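Local structure of uncharacterized protein (Bacteroides ovatus, 4FS7) at residues Val331-Leu345 with Ser353-Asn367. The protein is of unknown function but, as an extracellular protein built of BspA-type leucine-rich repeats, probably takes part in protein binding. Numbering follows the deposited sequence. Where two conformers were deposited one is given.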
loop_
_atom_site.group_PDB
_atom_site.type_symbol
_atom_site.label_atom_id
_atom_site.label_comp_id
_atom_site.label_asym_id
_atom_site.label_seq_id
_atom_site.Cartn_x
_atom_site.Cartn_y
_atom_site.Cartn_z
ATOM N N VAL A 331 -1.127 33.505 -6.961
ATOM C CA VAL A 331 -2.000 32.506 -7.625
ATOM C C VAL A 331 -2.419 32.990 -9.012
ATOM O O VAL A 331 -2.904 34.114 -9.165
ATOM C CB VAL A 331 -3.173 32.133 -6.743
ATOM C CG1 VAL A 331 -4.147 31.175 -7.531
ATOM C CG2 VAL A 331 -2.753 31.396 -5.488
ATOM N N GLU A 332 -2.226 32.126 -9.998
ATOM C CA GLU A 332 -2.513 32.452 -11.395
ATOM C C GLU A 332 -3.807 31.850 -11.934
ATOM O O GLU A 332 -4.424 32.443 -12.816
ATOM C CB GLU A 332 -1.374 31.984 -12.297
ATOM C CG GLU A 332 -0.026 32.676 -11.974
ATOM C CD GLU A 332 1.090 32.359 -12.945
ATOM O OE1 GLU A 332 0.847 31.897 -14.091
ATOM O OE2 GLU A 332 2.244 32.631 -12.544
ATOM N N GLU A 333 -4.169 30.663 -11.495
ATOM C CA GLU A 333 -5.308 29.924 -12.055
ATOM C C GLU A 333 -6.041 29.180 -10.965
ATOM O O GLU A 333 -5.393 28.574 -10.088
ATOM C CB GLU A 333 -4.853 28.894 -13.108
ATOM C CG GLU A 333 -3.969 29.489 -14.219
ATOM C CD GLU A 333 -3.508 28.498 -15.289
ATOM O OE1 GLU A 333 -4.067 27.385 -15.406
ATOM O OE2 GLU A 333 -2.564 28.842 -16.034
ATOM N N ILE A 334 -7.366 29.199 -11.068
ATOM C CA ILE A 334 -8.262 28.359 -10.303
ATOM C C ILE A 334 -8.968 27.454 -11.305
ATOM O O ILE A 334 -9.537 27.954 -12.263
ATOM C CB ILE A 334 -9.368 29.230 -9.519
ATOM C CG1 ILE A 334 -8.687 30.111 -8.452
ATOM C CG2 ILE A 334 -10.444 28.354 -8.904
ATOM C CD1 ILE A 334 -9.602 31.226 -7.848
ATOM N N GLY A 335 -8.892 26.143 -11.120
ATOM C CA GLY A 335 -9.413 25.204 -12.080
ATOM C C GLY A 335 -10.901 25.003 -12.123
ATOM O O GLY A 335 -11.683 25.562 -11.357
ATOM N N LYS A 336 -11.318 24.242 -13.133
ATOM C CA LYS A 336 -12.716 23.845 -13.282
ATOM C C LYS A 336 -13.205 23.183 -11.999
ATOM O O LYS A 336 -12.519 22.303 -11.458
ATOM C CB LYS A 336 -12.821 22.874 -14.471
ATOM C CG LYS A 336 -14.184 22.257 -14.660
ATOM C CD LYS A 336 -14.289 21.418 -15.938
ATOM C CE LYS A 336 -15.683 20.888 -16.151
ATOM N NZ LYS A 336 -15.789 20.150 -17.435
ATOM N N ARG A 337 -14.355 23.597 -11.484
ATOM C CA ARG A 337 -14.991 22.975 -10.316
ATOM C C ARG A 337 -14.062 22.966 -9.106
ATOM O O ARG A 337 -14.285 22.205 -8.179
ATOM C CB ARG A 337 -15.460 21.571 -10.656
ATOM C CG ARG A 337 -16.681 21.564 -11.569
ATOM C CD ARG A 337 -17.015 20.185 -12.175
ATOM N NE ARG A 337 -17.239 19.171 -11.148
ATOM C CZ ARG A 337 -17.743 17.974 -11.428
ATOM N NH1 ARG A 337 -18.055 17.644 -12.675
ATOM N NH2 ARG A 337 -17.882 17.071 -10.475
ATOM N N SER A 338 -13.088 23.883 -9.018
ATOM C CA SER A 338 -12.144 23.779 -7.901
ATOM C C SER A 338 -12.730 23.936 -6.525
ATOM O O SER A 338 -12.201 23.354 -5.581
ATOM C CB SER A 338 -10.969 24.757 -8.087
ATOM O OG SER A 338 -10.087 24.388 -9.141
ATOM N N PHE A 339 -13.810 24.732 -6.396
ATOM C CA PHE A 339 -14.521 24.894 -5.130
ATOM C C PHE A 339 -15.993 24.518 -5.293
ATOM O O PHE A 339 -16.824 24.947 -4.514
ATOM C CB PHE A 339 -14.358 26.338 -4.592
ATOM C CG PHE A 339 -12.928 26.682 -4.264
ATOM C CD1 PHE A 339 -12.421 26.383 -3.002
ATOM C CD2 PHE A 339 -12.084 27.239 -5.182
ATOM C CE1 PHE A 339 -11.108 26.678 -2.705
ATOM C CE2 PHE A 339 -10.740 27.534 -4.885
ATOM C CZ PHE A 339 -10.274 27.259 -3.630
ATOM N N ARG A 340 -16.306 23.640 -6.236
ATOM C CA ARG A 340 -17.676 23.263 -6.442
ATOM C C ARG A 340 -18.202 22.604 -5.180
ATOM O O ARG A 340 -17.571 21.729 -4.572
ATOM C CB ARG A 340 -17.832 22.309 -7.628
ATOM C CG ARG A 340 -19.271 21.753 -7.756
ATOM C CD ARG A 340 -19.509 20.984 -9.023
ATOM N NE ARG A 340 -20.908 20.564 -9.105
ATOM C CZ ARG A 340 -21.381 19.364 -8.840
ATOM N NH1 ARG A 340 -20.597 18.379 -8.416
ATOM N NH2 ARG A 340 -22.677 19.161 -8.951
ATOM N N GLY A 341 -19.422 22.967 -4.793
ATOM C CA GLY A 341 -20.063 22.332 -3.678
ATOM C C GLY A 341 -19.468 22.667 -2.326
ATOM O O GLY A 341 -19.756 21.986 -1.334
ATOM N N CYS A 342 -18.695 23.745 -2.233
ATOM C CA CYS A 342 -18.191 24.206 -0.933
ATOM C C CYS A 342 -19.280 25.068 -0.303
ATOM O O CYS A 342 -19.251 26.320 -0.361
ATOM C CB CYS A 342 -16.895 24.988 -1.092
ATOM S SG CYS A 342 -15.491 23.847 -1.522
ATOM N N THR A 343 -20.258 24.383 0.277
ATOM C CA THR A 343 -21.495 24.975 0.789
ATOM C C THR A 343 -21.309 26.029 1.859
ATOM O O THR A 343 -22.160 26.907 2.020
ATOM C CB THR A 343 -22.342 23.883 1.427
ATOM O OG1 THR A 343 -22.369 22.748 0.556
ATOM C CG2 THR A 343 -23.758 24.378 1.735
ATOM N N SER A 344 -20.226 25.925 2.609
ATOM C CA SER A 344 -19.947 26.861 3.698
ATOM C C SER A 344 -19.035 28.014 3.320
ATOM O O SER A 344 -18.822 28.909 4.124
ATOM C CB SER A 344 -19.329 26.112 4.920
ATOM O OG SER A 344 -20.186 25.103 5.427
ATOM N N LEU A 345 -18.490 28.032 2.110
ATOM C CA LEU A 345 -17.443 28.970 1.735
ATOM C C LEU A 345 -18.047 30.374 1.684
ATOM O O LEU A 345 -18.959 30.628 0.915
ATOM C CB LEU A 345 -16.822 28.599 0.391
ATOM C CG LEU A 345 -15.674 29.455 -0.086
ATOM C CD1 LEU A 345 -14.502 29.397 0.891
ATOM C CD2 LEU A 345 -15.296 29.061 -1.485
ATOM N N SER A 353 -2.931 38.702 -9.502
ATOM C CA SER A 353 -2.186 37.751 -10.345
ATOM C C SER A 353 -3.090 36.748 -11.072
ATOM O O SER A 353 -2.656 36.087 -12.005
ATOM C CB SER A 353 -1.214 36.933 -9.483
ATOM O OG SER A 353 -1.839 36.434 -8.318
ATOM N N LEU A 354 -4.335 36.628 -10.618
ATOM C CA LEU A 354 -5.249 35.636 -11.173
ATOM C C LEU A 354 -5.564 35.947 -12.609
ATOM O O LEU A 354 -5.994 37.070 -12.930
ATOM C CB LEU A 354 -6.529 35.580 -10.345
ATOM C CG LEU A 354 -7.537 34.467 -10.555
ATOM C CD1 LEU A 354 -6.879 33.110 -10.139
ATOM C CD2 LEU A 354 -8.814 34.761 -9.717
ATOM N N ARG A 355 -5.394 34.949 -13.459
ATOM C CA ARG A 355 -5.622 35.064 -14.887
ATOM C C ARG A 355 -6.827 34.287 -15.375
ATOM O O ARG A 355 -7.387 34.617 -16.413
ATOM C CB ARG A 355 -4.384 34.557 -15.655
ATOM C CG ARG A 355 -3.097 35.306 -15.379
ATOM C CD ARG A 355 -2.001 34.840 -16.346
ATOM N NE ARG A 355 -1.389 33.547 -15.984
ATOM C CZ ARG A 355 -1.763 32.334 -16.439
ATOM N NH1 ARG A 355 -2.800 32.207 -17.293
ATOM N NH2 ARG A 355 -1.098 31.224 -16.034
ATOM N N LYS A 356 -7.198 33.242 -14.670
ATOM C CA LYS A 356 -8.218 32.291 -15.171
ATOM C C LYS A 356 -8.972 31.682 -13.992
ATOM O O LYS A 356 -8.361 31.295 -13.014
ATOM C CB LYS A 356 -7.534 31.156 -16.008
ATOM C CG LYS A 356 -8.532 30.288 -16.802
ATOM C CD LYS A 356 -7.913 29.082 -17.491
ATOM C CE LYS A 356 -6.958 29.416 -18.596
ATOM N NZ LYS A 356 -7.566 30.216 -19.732
ATOM N N ILE A 357 -10.286 31.554 -14.151
ATOM C CA ILE A 357 -11.147 30.788 -13.283
ATOM C C ILE A 357 -11.851 29.753 -14.162
ATOM O O ILE A 357 -12.380 30.095 -15.208
ATOM C CB ILE A 357 -12.204 31.662 -12.563
ATOM C CG1 ILE A 357 -11.479 32.678 -11.659
ATOM C CG2 ILE A 357 -13.217 30.823 -11.768
ATOM C CD1 ILE A 357 -12.403 33.752 -11.071
ATOM N N GLY A 358 -11.802 28.489 -13.754
ATOM C CA GLY A 358 -12.367 27.422 -14.561
ATOM C C GLY A 358 -13.871 27.290 -14.427
ATOM O O GLY A 358 -14.503 27.863 -13.541
ATOM N N ALA A 359 -14.455 26.493 -15.312
ATOM C CA ALA A 359 -15.893 26.378 -15.411
ATOM C C ALA A 359 -16.459 25.898 -14.091
ATOM O O ALA A 359 -16.006 24.902 -13.500
ATOM C CB ALA A 359 -16.307 25.455 -16.550
ATOM N N ASN A 360 -17.492 26.580 -13.617
ATOM C CA ASN A 360 -18.204 26.157 -12.442
ATOM C C ASN A 360 -17.315 26.006 -11.203
ATOM O O ASN A 360 -17.637 25.257 -10.291
ATOM C CB ASN A 360 -19.022 24.890 -12.738
ATOM C CG ASN A 360 -20.192 25.195 -13.608
ATOM O OD1 ASN A 360 -20.889 26.196 -13.378
ATOM N ND2 ASN A 360 -20.463 24.330 -14.557
ATOM N N ALA A 361 -16.265 26.843 -11.133
ATOM C CA ALA A 361 -15.368 26.792 -9.993
ATOM C C ALA A 361 -16.073 26.986 -8.657
ATOM O O ALA A 361 -15.646 26.463 -7.649
ATOM C CB ALA A 361 -14.236 27.772 -10.165
ATOM N N PHE A 362 -17.134 27.826 -8.664
ATOM C CA PHE A 362 -17.859 28.140 -7.452
ATOM C C PHE A 362 -19.318 27.742 -7.523
ATOM O O PHE A 362 -20.140 28.231 -6.779
ATOM C CB PHE A 362 -17.668 29.646 -7.107
ATOM C CG PHE A 362 -16.262 29.984 -6.817
ATOM C CD1 PHE A 362 -15.712 29.701 -5.587
ATOM C CD2 PHE A 362 -15.438 30.492 -7.814
ATOM C CE1 PHE A 362 -14.389 29.957 -5.349
ATOM C CE2 PHE A 362 -14.089 30.734 -7.556
ATOM C CZ PHE A 362 -13.572 30.474 -6.319
ATOM N N GLN A 363 -19.632 26.800 -8.412
ATOM C CA GLN A 363 -20.968 26.255 -8.463
ATOM C C GLN A 363 -21.302 25.599 -7.127
ATOM O O GLN A 363 -20.456 24.921 -6.531
ATOM C CB GLN A 363 -21.047 25.247 -9.589
ATOM C CG GLN A 363 -22.406 24.594 -9.735
ATOM C CD GLN A 363 -22.409 23.671 -10.911
ATOM O OE1 GLN A 363 -21.602 22.768 -11.010
ATOM N NE2 GLN A 363 -23.320 23.919 -11.835
ATOM N N GLY A 364 -22.508 25.831 -6.617
ATOM C CA GLY A 364 -22.927 25.309 -5.356
ATOM C C GLY A 364 -22.410 26.048 -4.135
ATOM O O GLY A 364 -22.739 25.625 -3.025
ATOM N N CYS A 365 -21.654 27.121 -4.334
ATOM C CA CYS A 365 -21.143 27.930 -3.216
ATOM C C CYS A 365 -22.197 28.937 -2.805
ATOM O O CYS A 365 -22.094 30.126 -3.070
ATOM C CB CYS A 365 -19.818 28.573 -3.539
ATOM S SG CYS A 365 -18.477 27.348 -3.742
ATOM N N ILE A 366 -23.236 28.387 -2.171
ATOM C CA ILE A 366 -24.438 29.133 -1.857
ATOM C C ILE A 366 -24.243 30.198 -0.786
ATOM O O ILE A 366 -25.041 31.127 -0.694
ATOM C CB ILE A 366 -25.600 28.167 -1.515
ATOM C CG1 ILE A 366 -25.287 27.244 -0.297
ATOM C CG2 ILE A 366 -25.952 27.341 -2.780
ATOM C CD1 ILE A 366 -26.484 26.299 0.134
ATOM N N ASN A 367 -23.207 30.068 0.032
ATOM C CA ASN A 367 -22.917 31.023 1.098
ATOM C C ASN A 367 -21.863 32.018 0.732
ATOM O O ASN A 367 -21.448 32.849 1.536
ATOM C CB ASN A 367 -22.584 30.281 2.392
ATOM C CG ASN A 367 -23.850 29.773 3.033
ATOM O OD1 ASN A 367 -24.770 30.583 3.307
ATOM N ND2 ASN A 367 -23.937 28.493 3.302
#
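The rings of F339 and F362 lie nearly parallel, planes 3° apart, but slid so far that they barely overlap; F339 CD2 sits 3.6 Å from F362 CE1. At the edge of the F362 ring, near its plane, come L345 CD2 and I334 CD1. F316 meets the F339 ring from the preceding turn, and F384 stacks with F362, so the pair belongs to a row of phenylalanines running through the core. The guanidinium of R355 has the backbone O of E332 over one face and two carboxylates at its edge. R355 NH2 donates to E332 OE1 (2.8 Å, in the guanidinium plane) and, at the same distance, to E333 OE2, which is tilted from that plane, making two salt bridges; each oxygen uses its anti lone pair. A bend at chi3 (-78°) swings the R355 group back to both acids.

Segments 331-345 and 353-367 belong to successive coils of a BspA-type leucine-rich repeat solenoid, lying in parallel register. I334 N reaches K356 O at 3.0 Å and G358 N reaches I334 O, pairing strands 333-334 and 356-357. Beyond them matching turns keep step, F339 N bonding to A361 O and G341 N to Q363 O. G358 must lack a side chain, since a CB there would clash with K336 N.

R340 and Q363 run side by side on the outer surface. R340 NE meets Q363 OE1 at 3.0 Å from above the amide plane, while NH1 makes a salt bridge to E317. With an alanine in place of R340 both links go, which is likely to let the Q363 amide turn and to leave E317 without this charge partner. Near the far end, N367 ND2 donates to T343 O at 2.7 Å, and T343 CG2 lies alongside I366 CD1.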